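Local atomic coordinates of Aln2 (Streptomyces sp. CM020, PDB entry 6P7L), a protein that probably takes part in the biosynthesis of the polyketide antibiotic alnumycin, as a noncanonical, SnoaL-like member of the NTF2-like superfamily. Residues 30-34 with 35-39; 61-64 with 65-69. All blocks are in the same frame, centred on the assembly; numbering follows the deposited sequence.

Contact 1 (30-34 with 35-39); sequences KLPSP and ELYVE
Pro32 comes first along the chain to meet the helix that follows: its CB lies 4.2 Å from Leu36 CD2, and its CG approaches CD1 of the Tyr37 ring obliquely. The pyrrolidine ring restrains phi, which suits the extended run, and offers a compact apolar surface, and Val108 of strand 98-110 touches all three side chains. Ser33 then ends the extended run. Its OG sits between the backbone N and the carbonyl carbon (chi1 69°), a setting that turns the hydroxyl onto the first turn of the helix, where it accepts a hydrogen bond from Leu36 N at 3.0 Å. The small polar side chain thus gives a partner to an amide of the first turn, whose carbonyl four residues back, that of Pro32, lies before the helix. Ser33 O takes the next amide, Tyr37 N, at 2.9 Å, with an N-H...O angle of 169°. Pro34 suits the first helical position, because it has no N-H to satisfy and its ring already restrains phi to a helical value. Its carbonyl O receives Val38 N, while its CD lies 3.7 Å from Glu35 OE1; the bend of the Glu35 chain at chi2 (86°) brings the carboxylate back beside the proline ring. Pro34 also packs on Pro34 of both neighbouring subunits, so the helix starts meet in the trimeric assembly. Serine at the N-cap followed by proline is a classic helix start, here opening helix 34-52 of the NTF2-like fold.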
loop_
_atom_site.group_PDB
_atom_site.type_symbol
_atom_site.label_atom_id
_atom_site.label_comp_id
_atom_site.label_asym_id
_atom_site.label_seq_id
_atom_site.Cartn_x
_atom_site.Cartn_y
_atom_site.Cartn_z
ATOM N N LYS A 30 -9.554 19.684 7.915
ATOM C CA LYS A 30 -10.128 18.586 7.146
ATOM C C LYS A 30 -9.330 17.304 7.315
ATOM O O LYS A 30 -9.787 16.233 6.909
ATOM C CB LYS A 30 -10.202 18.952 5.658
ATOM C CG LYS A 30 -8.857 19.326 5.016
ATOM C CD LYS A 30 -9.058 19.713 3.537
ATOM C CE LYS A 30 -9.699 21.097 3.405
ATOM N NZ LYS A 30 -8.686 22.145 3.108
ATOM N N LEU A 31 -8.149 17.388 7.923
ATOM C CA LEU A 31 -7.350 16.174 8.090
ATOM C C LEU A 31 -8.016 15.268 9.126
ATOM O O LEU A 31 -8.592 15.762 10.095
ATOM C CB LEU A 31 -5.925 16.487 8.523
ATOM C CG LEU A 31 -5.078 17.174 7.454
ATOM C CD1 LEU A 31 -3.876 17.938 8.055
ATOM C CD2 LEU A 31 -4.577 16.168 6.428
ATOM N N PRO A 32 -7.998 13.958 8.939
ATOM C CA PRO A 32 -8.579 13.075 9.965
ATOM C C PRO A 32 -7.695 13.013 11.197
ATOM O O PRO A 32 -6.473 13.089 11.096
ATOM C CB PRO A 32 -8.616 11.703 9.284
ATOM C CG PRO A 32 -7.455 11.736 8.387
ATOM C CD PRO A 32 -7.296 13.195 7.891
ATOM N N SER A 33 -8.322 12.791 12.368
ATOM C CA SER A 33 -7.537 12.571 13.579
ATOM C C SER A 33 -6.712 11.302 13.388
ATOM O O SER A 33 -7.101 10.408 12.613
ATOM C CB SER A 33 -8.462 12.428 14.786
ATOM O OG SER A 33 -9.168 11.208 14.656
ATOM N N PRO A 34 -5.566 11.188 14.071
ATOM C CA PRO A 34 -4.814 9.932 13.959
ATOM C C PRO A 34 -5.613 8.730 14.434
ATOM O O PRO A 34 -5.530 7.651 13.827
ATOM C CB PRO A 34 -3.558 10.194 14.820
ATOM C CG PRO A 34 -3.393 11.730 14.749
ATOM C CD PRO A 34 -4.818 12.228 14.821
ATOM N N GLU A 35 -6.431 8.910 15.474
ATOM C CA GLU A 35 -7.248 7.808 15.970
ATOM C C GLU A 35 -8.192 7.308 14.887
ATOM O O GLU A 35 -8.336 6.090 14.676
ATOM C CB GLU A 35 -8.040 8.260 17.192
ATOM C CG GLU A 35 -7.230 8.557 18.422
ATOM C CD GLU A 35 -6.657 9.995 18.511
ATOM O OE1 GLU A 35 -6.792 10.834 17.587
ATOM O OE2 GLU A 35 -6.022 10.273 19.532
ATOM N N LEU A 36 -8.842 8.241 14.183
ATOM C CA LEU A 36 -9.755 7.866 13.106
ATOM C C LEU A 36 -9.008 7.193 11.972
ATOM O O LEU A 36 -9.452 6.167 11.442
ATOM C CB LEU A 36 -10.519 9.085 12.564
ATOM C CG LEU A 36 -11.446 8.723 11.399
ATOM C CD1 LEU A 36 -12.516 7.767 11.957
ATOM C CD2 LEU A 36 -12.084 9.920 10.793
ATOM N N TYR A 37 -7.862 7.762 11.576
ATOM C CA TYR A 37 -7.084 7.162 10.492
ATOM C C TYR A 37 -6.697 5.718 10.814
ATOM O O TYR A 37 -6.897 4.798 9.995
ATOM C CB TYR A 37 -5.847 8.002 10.221
ATOM C CG TYR A 37 -5.109 7.512 9.037
ATOM C CD1 TYR A 37 -5.496 7.907 7.755
ATOM C CD2 TYR A 37 -4.066 6.615 9.165
ATOM C CE1 TYR A 37 -4.835 7.455 6.652
ATOM C CE2 TYR A 37 -3.399 6.139 8.041
ATOM C CZ TYR A 37 -3.800 6.579 6.796
ATOM O OH TYR A 37 -3.179 6.125 5.648
ATOM N N VAL A 38 -6.172 5.495 12.018
ATOM C CA VAL A 38 -5.801 4.147 12.417
ATOM C C VAL A 38 -7.029 3.244 12.402
ATOM O O VAL A 38 -6.968 2.108 11.919
ATOM C CB VAL A 38 -5.121 4.171 13.792
ATOM C CG1 VAL A 38 -4.945 2.774 14.369
ATOM C CG2 VAL A 38 -3.756 4.858 13.685
ATOM N N GLU A 39 -8.158 3.739 12.919
ATOM C CA GLU A 39 -9.389 2.953 12.965
ATOM C C GLU A 39 -9.830 2.530 11.567
ATOM O O GLU A 39 -10.281 1.389 11.362
ATOM C CB GLU A 39 -10.487 3.758 13.638
ATOM C CG GLU A 39 -11.718 2.934 13.932
ATOM C CD GLU A 39 -12.810 3.708 14.603
ATOM O OE1 GLU A 39 -12.763 4.972 14.632
ATOM O OE2 GLU A 39 -13.719 3.024 15.125
#

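Contact 2 (61-64 with 65-69); sequences ATFV and AGAEF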
loop_
_atom_site.group_PDB
_atom_site.type_symbol
_atom_site.label_atom_id
_atom_site.label_comp_id
_atom_site.label_asym_id
_atom_site.label_seq_id
_atom_site.Cartn_x
_atom_site.Cartn_y
_atom_site.Cartn_z
ATOM N N ALA A 61 -21.314 -8.627 6.931
ATOM C CA ALA A 61 -21.734 -8.152 8.250
ATOM C C ALA A 61 -21.086 -6.828 8.617
ATOM O O ALA A 61 -21.541 -6.160 9.564
ATOM C CB ALA A 61 -21.397 -9.213 9.308
ATOM N N THR A 62 -20.037 -6.434 7.899
ATOM C CA THR A 62 -19.454 -5.129 8.154
ATOM C C THR A 62 -20.292 -4.003 7.561
ATOM O O THR A 62 -20.030 -2.829 7.871
ATOM C CB THR A 62 -18.025 -4.998 7.596
ATOM O OG1 THR A 62 -18.030 -4.995 6.157
ATOM C CG2 THR A 62 -17.090 -6.075 8.146
ATOM N N PHE A 63 -21.308 -4.335 6.748
ATOM C CA PHE A 63 -22.186 -3.335 6.152
ATOM C C PHE A 63 -23.432 -3.140 7.014
ATOM O O PHE A 63 -23.916 -4.070 7.659
ATOM C CB PHE A 63 -22.612 -3.747 4.724
ATOM C CG PHE A 63 -21.523 -3.604 3.710
ATOM C CD1 PHE A 63 -20.511 -4.554 3.624
ATOM C CD2 PHE A 63 -21.504 -2.533 2.838
ATOM C CE1 PHE A 63 -19.491 -4.404 2.723
ATOM C CE2 PHE A 63 -20.467 -2.393 1.920
ATOM C CZ PHE A 63 -19.470 -3.322 1.894
ATOM N N VAL A 64 -23.940 -1.903 7.045
ATOM C CA VAL A 64 -25.167 -1.615 7.783
ATOM C C VAL A 64 -26.401 -1.996 6.973
ATOM O O VAL A 64 -26.362 -2.188 5.760
ATOM C CB VAL A 64 -25.233 -0.140 8.215
ATOM C CG1 VAL A 64 -24.032 0.201 9.059
ATOM C CG2 VAL A 64 -25.382 0.771 7.005
ATOM N N ALA A 65 -27.531 -2.087 7.672
ATOM C CA ALA A 65 -28.800 -2.311 6.994
ATOM C C ALA A 65 -29.020 -1.221 5.945
ATOM O O ALA A 65 -28.727 -0.047 6.175
ATOM C CB ALA A 65 -29.955 -2.311 7.987
ATOM N N GLY A 66 -29.519 -1.614 4.783
ATOM C CA GLY A 66 -29.725 -0.649 3.711
ATOM C C GLY A 66 -28.477 -0.083 3.061
ATOM O O GLY A 66 -28.602 0.833 2.239
ATOM N N ALA A 67 -27.292 -0.627 3.351
ATOM C CA ALA A 67 -26.066 -0.160 2.697
ATOM C C ALA A 67 -26.183 -0.311 1.182
ATOM O O ALA A 67 -26.837 -1.220 0.674
ATOM C CB ALA A 67 -24.854 -0.937 3.193
ATOM N N GLU A 68 -25.599 0.626 0.454
ATOM C CA GLU A 68 -25.646 0.613 -1.004
ATOM C C GLU A 68 -24.266 0.270 -1.535
ATOM O O GLU A 68 -23.277 0.909 -1.155
ATOM C CB GLU A 68 -26.091 1.960 -1.562
ATOM C CG GLU A 68 -27.558 2.046 -1.927
ATOM C CD GLU A 68 -28.019 3.480 -2.129
ATOM O OE1 GLU A 68 -29.105 3.832 -1.625
ATOM O OE2 GLU A 68 -27.294 4.252 -2.794
ATOM N N PHE A 69 -24.199 -0.748 -2.393
ATOM C CA PHE A 69 -22.956 -1.204 -2.999
ATOM C C PHE A 69 -23.120 -1.057 -4.501
ATOM O O PHE A 69 -23.835 -1.854 -5.122
ATOM C CB PHE A 69 -22.659 -2.656 -2.611
ATOM C CG PHE A 69 -21.250 -3.082 -2.871
ATOM C CD1 PHE A 69 -20.730 -3.074 -4.148
ATOM C CD2 PHE A 69 -20.437 -3.519 -1.831
ATOM C CE1 PHE A 69 -19.421 -3.470 -4.387
ATOM C CE2 PHE A 69 -19.144 -3.921 -2.084
ATOM C CZ PHE A 69 -18.634 -3.891 -3.341
#
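The Phe63 and Phe69 rings meet beside a type II beta turn, Val64 to Ala67, which joins strand 63-64 to strand 67-70 of the NTF2-like fold. They meet obliquely, with centroids 5.9 Å apart and planes inclined at 41°. Phe63 brings the far end of its ring, CE2 and CZ, to CD2 of Phe69, and CZ lies at the edge of the Phe69 ring, 3.9 Å from that CD2. Phe69 CG stands anti to the backbone N, beside the carbonyl carbon, which leaves CD2 as the atom nearest Phe63. Ala67 fits between the turn and the aromatic pair: its CB lies in the plane of the Phe63 ring, 3.7 Å from CD2, where the small methyl packs directly against the ring edge. Ile83 of helix 80-90 touches Phe63, Ala67 and Phe69, joining them into one hydrophobic cluster. On the Val64 side, CG2 reaches the Ala67 methyl at 4.2 Å, and the branched side chain also packs on Val146 and Val148 of strand 133-148. At the corner Gly66 takes a positive phi (70°), easily adopted without a side chain and usual at the third position of a type II turn. The turn is closed by Ala67 N, which donates to Val64 O at 3.0 Å with an N-H...O angle of 150°, approaching from above the carbonyl plane.

Following the chain from its N terminus, contact 1 comes first, where the extended residues 30-34 give way to helix 34-52. That helix and the short helix 56-60 lead to contact 2, the tight turn that passes from strand 63-64 into strand 67-70. Each contact closes only a local loop; the two follow in series and neither nest nor cross. Their centres are 22 Å apart and their nearest atoms about 11 Å. Contact 1 joins the helix start to strand 98-110 and to both neighbouring subunits, whereas contact 2 stays within its own chain. Helix 34-52 bridges the two, since its Gln47 touches Phe63 and bonds Thr62.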